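Local coordinates for protein VP5 (Halorubrum pleomorphic virus 6, PDB 6QGL) that is the envelope protein of a pleomorphic archaeal virus and probably mediates fusion of the viral membrane with that of the host, at residues D67-L72 and E236-T241; T113-N118 and T241-V246; Y120-E125 and S230-V235. All blocks are in the same frame, centred on the assembly; numbering follows the deposited sequence.

Interaction 1 of 3, residues D67-L72 and E236-T241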
# COMPACT_ATOMS: atom_id res chain seq x y z
N ASP A 67 -1.41 1.90 5.22
CA ASP A 67 -2.07 0.61 5.52
C ASP A 67 -1.15 -0.60 5.73
O ASP A 67 -1.67 -1.73 5.79
CB ASP A 67 -3.10 0.28 4.43
CG ASP A 67 -4.54 0.59 4.77
OD1 ASP A 67 -4.85 0.76 5.97
OD2 ASP A 67 -5.38 0.64 3.84
N ASN A 68 0.16 -0.41 5.86
CA ASN A 68 1.07 -1.55 6.07
C ASN A 68 1.64 -1.59 7.50
O ASN A 68 2.82 -1.84 7.71
CB ASN A 68 2.16 -1.56 4.98
CG ASN A 68 1.66 -1.90 3.59
OD1 ASN A 68 2.18 -1.42 2.58
ND2 ASN A 68 0.63 -2.73 3.49
N GLN A 69 0.76 -1.35 8.49
CA GLN A 69 1.09 -1.29 9.92
C GLN A 69 1.57 -2.62 10.51
O GLN A 69 2.54 -2.62 11.27
CB GLN A 69 -0.12 -0.78 10.72
CG GLN A 69 -0.54 0.64 10.37
CD GLN A 69 -1.96 0.91 10.78
OE1 GLN A 69 -2.91 0.28 10.31
NE2 GLN A 69 -2.14 1.87 11.68
N ASN A 70 0.91 -3.73 10.17
CA ASN A 70 1.24 -5.05 10.72
C ASN A 70 2.47 -5.73 10.09
O ASN A 70 2.75 -6.88 10.41
CB ASN A 70 0.02 -5.98 10.67
CG ASN A 70 -1.08 -5.57 11.61
OD1 ASN A 70 -0.91 -5.50 12.84
ND2 ASN A 70 -2.25 -5.29 11.06
N ILE A 71 3.22 -5.02 9.23
CA ILE A 71 4.46 -5.55 8.64
C ILE A 71 5.67 -4.87 9.30
O ILE A 71 6.81 -5.17 8.94
CB ILE A 71 4.52 -5.50 7.08
CG1 ILE A 71 4.46 -4.06 6.56
CG2 ILE A 71 3.46 -6.41 6.44
CD1 ILE A 71 4.88 -3.84 5.28
N LEU A 72 5.41 -3.96 10.26
CA LEU A 72 6.45 -3.22 10.96
C LEU A 72 7.25 -4.10 11.94
O LEU A 72 8.40 -3.76 12.23
CB LEU A 72 5.88 -1.95 11.64
CG LEU A 72 5.34 -0.88 10.67
CD1 LEU A 72 4.62 0.22 11.40
CD2 LEU A 72 6.45 -0.27 9.81
N GLU A 236 4.05 6.40 12.36
CA GLU A 236 5.14 7.12 13.02
C GLU A 236 5.44 6.54 14.41
O GLU A 236 6.59 6.19 14.67
CB GLU A 236 4.81 8.63 13.11
CG GLU A 236 5.70 9.44 14.04
CD GLU A 236 7.17 9.58 13.67
OE1 GLU A 236 7.50 9.51 12.47
OE2 GLU A 236 7.99 9.79 14.60
N THR A 237 4.41 6.43 15.27
CA THR A 237 4.54 5.91 16.64
C THR A 237 4.97 4.44 16.65
O THR A 237 5.72 4.04 17.55
CB THR A 237 3.26 6.15 17.46
OG1 THR A 237 2.14 5.61 16.77
CG2 THR A 237 3.03 7.63 17.75
N GLU A 238 4.53 3.66 15.65
CA GLU A 238 4.89 2.25 15.50
C GLU A 238 6.35 2.12 15.07
O GLU A 238 7.06 1.24 15.56
CB GLU A 238 3.97 1.56 14.50
CG GLU A 238 2.65 1.09 15.09
CD GLU A 238 1.49 0.98 14.11
OE1 GLU A 238 1.73 0.57 12.95
OE2 GLU A 238 0.35 1.30 14.50
N MET A 239 6.81 3.03 14.18
CA MET A 239 8.18 3.11 13.69
C MET A 239 9.13 3.40 14.86
O MET A 239 10.17 2.75 14.96
CB MET A 239 8.30 4.21 12.63
CG MET A 239 9.28 3.92 11.54
SD MET A 239 9.09 5.12 10.18
CE MET A 239 7.84 4.35 9.25
N ASP A 240 8.74 4.33 15.75
CA ASP A 240 9.51 4.69 16.95
C ASP A 240 9.65 3.48 17.86
O ASP A 240 10.75 3.21 18.33
CB ASP A 240 8.87 5.87 17.71
CG ASP A 240 8.92 7.21 17.03
OD1 ASP A 240 9.69 7.36 16.07
OD2 ASP A 240 8.18 8.12 17.46
N THR A 241 8.53 2.75 18.09
CA THR A 241 8.47 1.55 18.92
C THR A 241 9.46 0.50 18.41
O THR A 241 10.28 0.01 19.18
CB THR A 241 7.02 1.01 18.99
OG1 THR A 241 6.15 2.04 19.44
CG2 THR A 241 6.88 -0.21 19.89

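Interaction 2 of 3, residues T113-N118 and T241-V246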
# COMPACT_ATOMS: atom_id res chain seq x y z
N THR A 113 17.32 5.55 8.96
CA THR A 113 17.37 6.75 8.12
C THR A 113 16.64 6.49 6.81
O THR A 113 15.82 7.30 6.43
CB THR A 113 18.82 7.25 7.95
OG1 THR A 113 19.37 7.51 9.23
CG2 THR A 113 18.91 8.52 7.10
N THR A 114 16.90 5.34 6.17
CA THR A 114 16.26 4.95 4.91
C THR A 114 14.74 4.85 5.07
O THR A 114 14.02 5.48 4.30
CB THR A 114 16.92 3.67 4.38
OG1 THR A 114 18.32 3.91 4.23
CG2 THR A 114 16.35 3.22 3.04
N VAL A 115 14.27 4.09 6.08
CA VAL A 115 12.85 3.87 6.37
C VAL A 115 12.15 5.20 6.69
O VAL A 115 11.11 5.49 6.09
CB VAL A 115 12.65 2.78 7.48
CG1 VAL A 115 11.18 2.64 7.88
CG2 VAL A 115 13.20 1.43 7.03
N ARG A 116 12.73 6.01 7.59
CA ARG A 116 12.18 7.30 7.98
C ARG A 116 12.15 8.29 6.83
O ARG A 116 11.12 8.91 6.60
CB ARG A 116 12.90 7.90 9.19
CG ARG A 116 12.54 7.21 10.48
CD ARG A 116 12.81 8.11 11.66
NE ARG A 116 12.75 7.35 12.90
CZ ARG A 116 11.66 7.18 13.64
NH1 ARG A 116 10.51 7.76 13.28
NH2 ARG A 116 11.70 6.44 14.73
N THR A 117 13.28 8.43 6.09
CA THR A 117 13.40 9.32 4.93
C THR A 117 12.32 9.00 3.90
O THR A 117 11.65 9.92 3.45
CB THR A 117 14.83 9.33 4.36
OG1 THR A 117 15.73 9.78 5.36
CG2 THR A 117 14.98 10.22 3.14
N ASN A 118 12.11 7.70 3.59
CA ASN A 118 11.08 7.26 2.63
C ASN A 118 9.69 7.65 3.09
O ASN A 118 8.90 8.16 2.29
CB ASN A 118 11.15 5.75 2.40
CG ASN A 118 12.37 5.28 1.67
OD1 ASN A 118 13.13 6.05 1.05
ND2 ASN A 118 12.60 3.99 1.74
N THR A 241 8.53 2.75 18.09
CA THR A 241 8.47 1.55 18.92
C THR A 241 9.46 0.50 18.41
O THR A 241 10.28 0.01 19.18
CB THR A 241 7.02 1.01 18.99
OG1 THR A 241 6.15 2.04 19.44
CG2 THR A 241 6.88 -0.21 19.89
N VAL A 242 9.38 0.19 17.11
CA VAL A 242 10.19 -0.79 16.41
C VAL A 242 11.69 -0.48 16.54
O VAL A 242 12.42 -1.36 16.98
CB VAL A 242 9.71 -0.93 14.94
CG1 VAL A 242 10.78 -1.54 14.03
CG2 VAL A 242 8.43 -1.75 14.87
N PHE A 243 12.13 0.75 16.24
CA PHE A 243 13.55 1.09 16.33
C PHE A 243 14.06 1.26 17.78
O PHE A 243 15.25 1.08 18.02
CB PHE A 243 13.90 2.29 15.46
CG PHE A 243 13.78 1.99 13.98
CD1 PHE A 243 14.66 1.11 13.35
CD2 PHE A 243 12.78 2.58 13.21
CE1 PHE A 243 14.54 0.84 11.98
CE2 PHE A 243 12.67 2.31 11.85
CZ PHE A 243 13.55 1.44 11.24
N GLN A 244 13.15 1.53 18.74
CA GLN A 244 13.52 1.61 20.15
C GLN A 244 13.80 0.19 20.64
O GLN A 244 14.82 -0.05 21.29
CB GLN A 244 12.42 2.28 21.00
CG GLN A 244 12.79 2.43 22.48
CD GLN A 244 12.00 3.46 23.25
OE1 GLN A 244 11.05 4.08 22.74
NE2 GLN A 244 12.38 3.67 24.50
N ASN A 245 12.90 -0.76 20.28
CA ASN A 245 13.00 -2.18 20.62
C ASN A 245 14.26 -2.82 20.06
O ASN A 245 14.86 -3.64 20.75
CB ASN A 245 11.76 -2.95 20.15
CG ASN A 245 10.46 -2.62 20.87
OD1 ASN A 245 10.43 -2.04 21.97
ND2 ASN A 245 9.35 -2.99 20.26
N VAL A 246 14.68 -2.45 18.82
CA VAL A 246 15.89 -2.97 18.17
C VAL A 246 17.14 -2.51 18.92
O VAL A 246 17.97 -3.35 19.25
CB VAL A 246 15.96 -2.63 16.65
CG1 VAL A 246 17.27 -3.09 16.04
CG2 VAL A 246 14.80 -3.23 15.89

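Interaction 3 of 3, residues Y120-E125 and S230-V235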
# COMPACT_ATOMS: atom_id res chain seq x y z
N TYR A 120 8.81 10.09 5.43
CA TYR A 120 8.65 11.55 5.43
C TYR A 120 8.65 12.14 4.03
O TYR A 120 7.99 13.15 3.81
CB TYR A 120 9.70 12.24 6.32
CG TYR A 120 9.74 11.77 7.75
CD1 TYR A 120 8.57 11.53 8.47
CD2 TYR A 120 10.96 11.63 8.42
CE1 TYR A 120 8.61 11.10 9.79
CE2 TYR A 120 11.00 11.20 9.74
CZ TYR A 120 9.83 10.94 10.42
OH TYR A 120 9.88 10.52 11.73
N LYS A 121 9.38 11.51 3.08
CA LYS A 121 9.42 11.94 1.68
C LYS A 121 8.03 11.86 1.05
O LYS A 121 7.64 12.79 0.34
CB LYS A 121 10.43 11.12 0.87
CG LYS A 121 11.74 11.86 0.58
CD LYS A 121 12.89 10.93 0.19
CE LYS A 121 12.85 10.40 -1.22
NZ LYS A 121 13.80 9.27 -1.40
N SER A 122 7.27 10.77 1.33
CA SER A 122 5.92 10.58 0.80
C SER A 122 4.91 11.56 1.40
O SER A 122 3.99 11.97 0.70
CB SER A 122 5.46 9.13 0.94
OG SER A 122 4.98 8.83 2.24
N TRP A 123 5.11 11.96 2.68
CA TRP A 123 4.27 12.96 3.35
C TRP A 123 4.51 14.30 2.66
O TRP A 123 3.56 14.97 2.27
CB TRP A 123 4.58 13.07 4.85
CG TRP A 123 4.07 14.33 5.49
CD1 TRP A 123 4.78 15.47 5.75
CD2 TRP A 123 2.72 14.61 5.87
NE1 TRP A 123 3.96 16.43 6.29
CE2 TRP A 123 2.69 15.92 6.40
CE3 TRP A 123 1.53 13.86 5.86
CZ2 TRP A 123 1.51 16.51 6.88
CZ3 TRP A 123 0.37 14.44 6.34
CH2 TRP A 123 0.37 15.75 6.83
N ASN A 124 5.80 14.67 2.49
CA ASN A 124 6.24 15.90 1.84
C ASN A 124 5.65 16.06 0.46
O ASN A 124 5.18 17.14 0.13
CB ASN A 124 7.77 15.97 1.79
CG ASN A 124 8.41 16.31 3.12
OD1 ASN A 124 7.75 16.56 4.14
ND2 ASN A 124 9.73 16.33 3.14
N GLU A 125 5.62 14.96 -0.34
CA GLU A 125 5.03 14.98 -1.68
C GLU A 125 3.51 15.20 -1.64
O GLU A 125 3.00 15.97 -2.45
CB GLU A 125 5.40 13.70 -2.46
CG GLU A 125 5.12 13.79 -3.96
CD GLU A 125 5.69 15.00 -4.69
OE1 GLU A 125 6.90 15.28 -4.54
OE2 GLU A 125 4.91 15.66 -5.41
N SER A 230 -4.21 10.85 12.32
CA SER A 230 -4.40 9.57 13.00
C SER A 230 -3.78 8.40 12.20
O SER A 230 -3.19 7.51 12.81
CB SER A 230 -5.88 9.31 13.27
OG SER A 230 -6.60 9.04 12.09
N GLU A 231 -3.88 8.43 10.85
CA GLU A 231 -3.32 7.41 9.98
C GLU A 231 -1.78 7.51 9.89
O GLU A 231 -1.08 6.52 10.09
CB GLU A 231 -3.97 7.46 8.58
CG GLU A 231 -5.35 6.83 8.52
CD GLU A 231 -6.09 6.82 7.19
OE1 GLU A 231 -7.12 6.12 7.10
OE2 GLU A 231 -5.67 7.53 6.24
N TRP A 232 -1.27 8.73 9.61
CA TRP A 232 0.16 9.02 9.48
C TRP A 232 0.93 8.87 10.80
O TRP A 232 2.04 8.34 10.79
CB TRP A 232 0.38 10.41 8.87
CG TRP A 232 0.13 10.45 7.40
CD1 TRP A 232 -1.06 10.69 6.78
CD2 TRP A 232 1.08 10.21 6.36
NE1 TRP A 232 -0.90 10.63 5.41
CE2 TRP A 232 0.40 10.34 5.13
CE3 TRP A 232 2.46 9.91 6.35
CZ2 TRP A 232 1.05 10.18 3.89
CZ3 TRP A 232 3.09 9.74 5.13
CH2 TRP A 232 2.39 9.88 3.92
N ASN A 233 0.34 9.33 11.92
CA ASN A 233 0.94 9.24 13.25
C ASN A 233 0.99 7.81 13.76
O ASN A 233 1.91 7.48 14.51
CB ASN A 233 0.22 10.14 14.25
CG ASN A 233 0.89 10.24 15.59
OD1 ASN A 233 0.34 9.83 16.62
ND2 ASN A 233 2.10 10.79 15.62
N ALA A 234 0.02 6.96 13.35
CA ALA A 234 -0.03 5.55 13.74
C ALA A 234 1.23 4.83 13.27
O ALA A 234 1.87 4.14 14.07
CB ALA A 234 -1.27 4.89 13.14
N VAL A 235 1.63 5.06 12.01
CA VAL A 235 2.84 4.48 11.40
C VAL A 235 4.08 5.08 12.08
O VAL A 235 5.03 4.34 12.37
CB VAL A 235 2.87 4.66 9.85
CG1 VAL A 235 4.03 3.89 9.23
CG2 VAL A 235 1.54 4.23 9.22

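Interaction 1 of 3, residues D67-L72 and E236-T241
Glu238 reaches from helix 229-257 to the loop 67-72 and lays its carboxylate between Gln69 and Leu72. OE1 of Glu238 stands 3.2 Å from CB of Gln69 and 3.3 Å from CD1 of Leu72, so one oxygen meets both loop side chains through their carbons. The glutamate sets out toward the loop from its first bond, and its chain runs almost straight beyond CG (chi2 154°), which carries the head group clear of its own helix. Gln69 is also extended and crosses Glu238 at a slant, its amide plane 33° from the carboxylate; NE2 of Gln69 remains 3.8 Å from OE2 of Glu238, and no hydrogen bond joins them. Leu72 comes in crosswise, at about a right angle to Glu238. With CG opposite the carbonyl carbon (chi1 -65°), it brings CD1 to 3.4 Å from CB of Glu238, so that one methyl touches both the CB and the carboxylate oxygen of Glu238. The same leucine leans on Val242, one turn further along the helix. The loop 67-72 leads from helix 43-66 into helix 73-92, and the contact sets it against helix 229-257. No hydrogen bond or salt bridge ties loop to helix, so the packing rests on van der Waals contact, and the partly exposed carboxylate is probably stabilised in part by solvent.

Interaction 2 of 3, residues T113-N118 and T241-V246
Phe243 points from helix 229-257 toward Val115 and Arg116 of helix 97-140 and bridges backbones whose CA atoms, at Val115 and Phe243, are still 10.4 Å apart. The ring fills that gap end-on: CZ of Phe243 is 4.1 Å from CB of Val115, which lies at the ring edge, near its plane. CG opposite the carbonyl carbon (chi1 -68°) swings the phenyl group out across the interface. Val115 spreads its two methyl groups around the branch that meets the ring, and it also touches Trp24 and Met239. Arg116 leaves to one side of the interface, but its extended chain brings NH2 to 4.3 Å from CD2 of Phe243; the guanidinium meets the ring obliquely, without a stack. Its polar atoms are engaged elsewhere, in salt bridges from NH2 to Asp240 and from NE to Glu112. Val75 of helix 73-92 adds a third helix around the phenyl ring. Beyond this buried part the two segments separate. Thr241 and Gln244 lie on the exposed side of helix 229-257, where their side chains make no contact with residues 113-118. The helices are thus joined by an apolar bridge one residue wide, flanked by a buried arginine whose acidic partners, on both helices, probably offset its charge and hold its guanidinium beside the ring.

Interaction 3 of 3, residues Y120-E125 and S230-V235
Trp123 of helix 97-140 directs the edge of its indole at the face of Trp232 of helix 229-257, an edge-to-face (T-shaped) pair. The planes stand 71° apart, and the six-membered ring of Trp123 has its centroid 5.0 Å from that of the five-membered ring of Trp232. CE3 of Trp123 is the leading atom, 3.7 Å from CD2 of Trp232 and above the middle of the indole. Nearer the backbone, CB of Trp123 packs on CZ3 of Trp232 at 3.7 Å. The far end of the Trp232 ring slides in beside the partner helix: CH2 of Trp232 lies 3.6 Å from the backbone N of Trp123, and the OG of Ser122 meets CH2 of Trp232 in the ring plane, at 3.3 Å. The two tryptophans reach this crossing by different routes, Trp123 with CG anti to the backbone N (chi1 163°), Trp232 with CG anti to the carbonyl carbon. In the next shell, hydrogen bonds hold Ser122 and Trp123. Ser122 OG bonds to Phe119 O in its own helix, and Trp123 NE1 bonds to Leu184 O of strand 180-189, which helps fix the rotation of the indole. Neighbouring Asn124 clasps the same strand, OD1 to Leu184 N and ND2 to Thr182 O, while Trp232 also touches Asn61 of helix 43-66 and Thr126. Three helices and a strand therefore meet around one buried aromatic pair. The chemistry across it is weakly polar at most: C-H groups of one indole face the pi cloud of the other, while the Ser122 hydroxyl and the indole N-H (NE1) of Trp123 are satisfied by the backbone carbonyls of Phe119 and Leu184.

In the fold
All three interactions use helix 229-257, taking residues 230-235 (interaction 3), 236-241 (interaction 1) and 241-246 (interaction 2) in turn, the last two sharing Thr241. Partner segments come in the order 67-72, 113-118, 120-125, so interactions 1 and 2 interleave along the chain and interaction 3 lies within the span of each. Interactions 2 and 3 set this helix against helix 97-140, interaction 1 against the loop linking helices 43-66 and 73-92. Centres lie about 9 Å (1 and 2), 11 Å (1 and 3) and 13 Å (2 and 3) apart. Glu236 OE1 of interaction 1 and Tyr120 OH of interaction 3 probably share a hydrogen bond. Together they join distant chain segments into the N-terminal helical bundle.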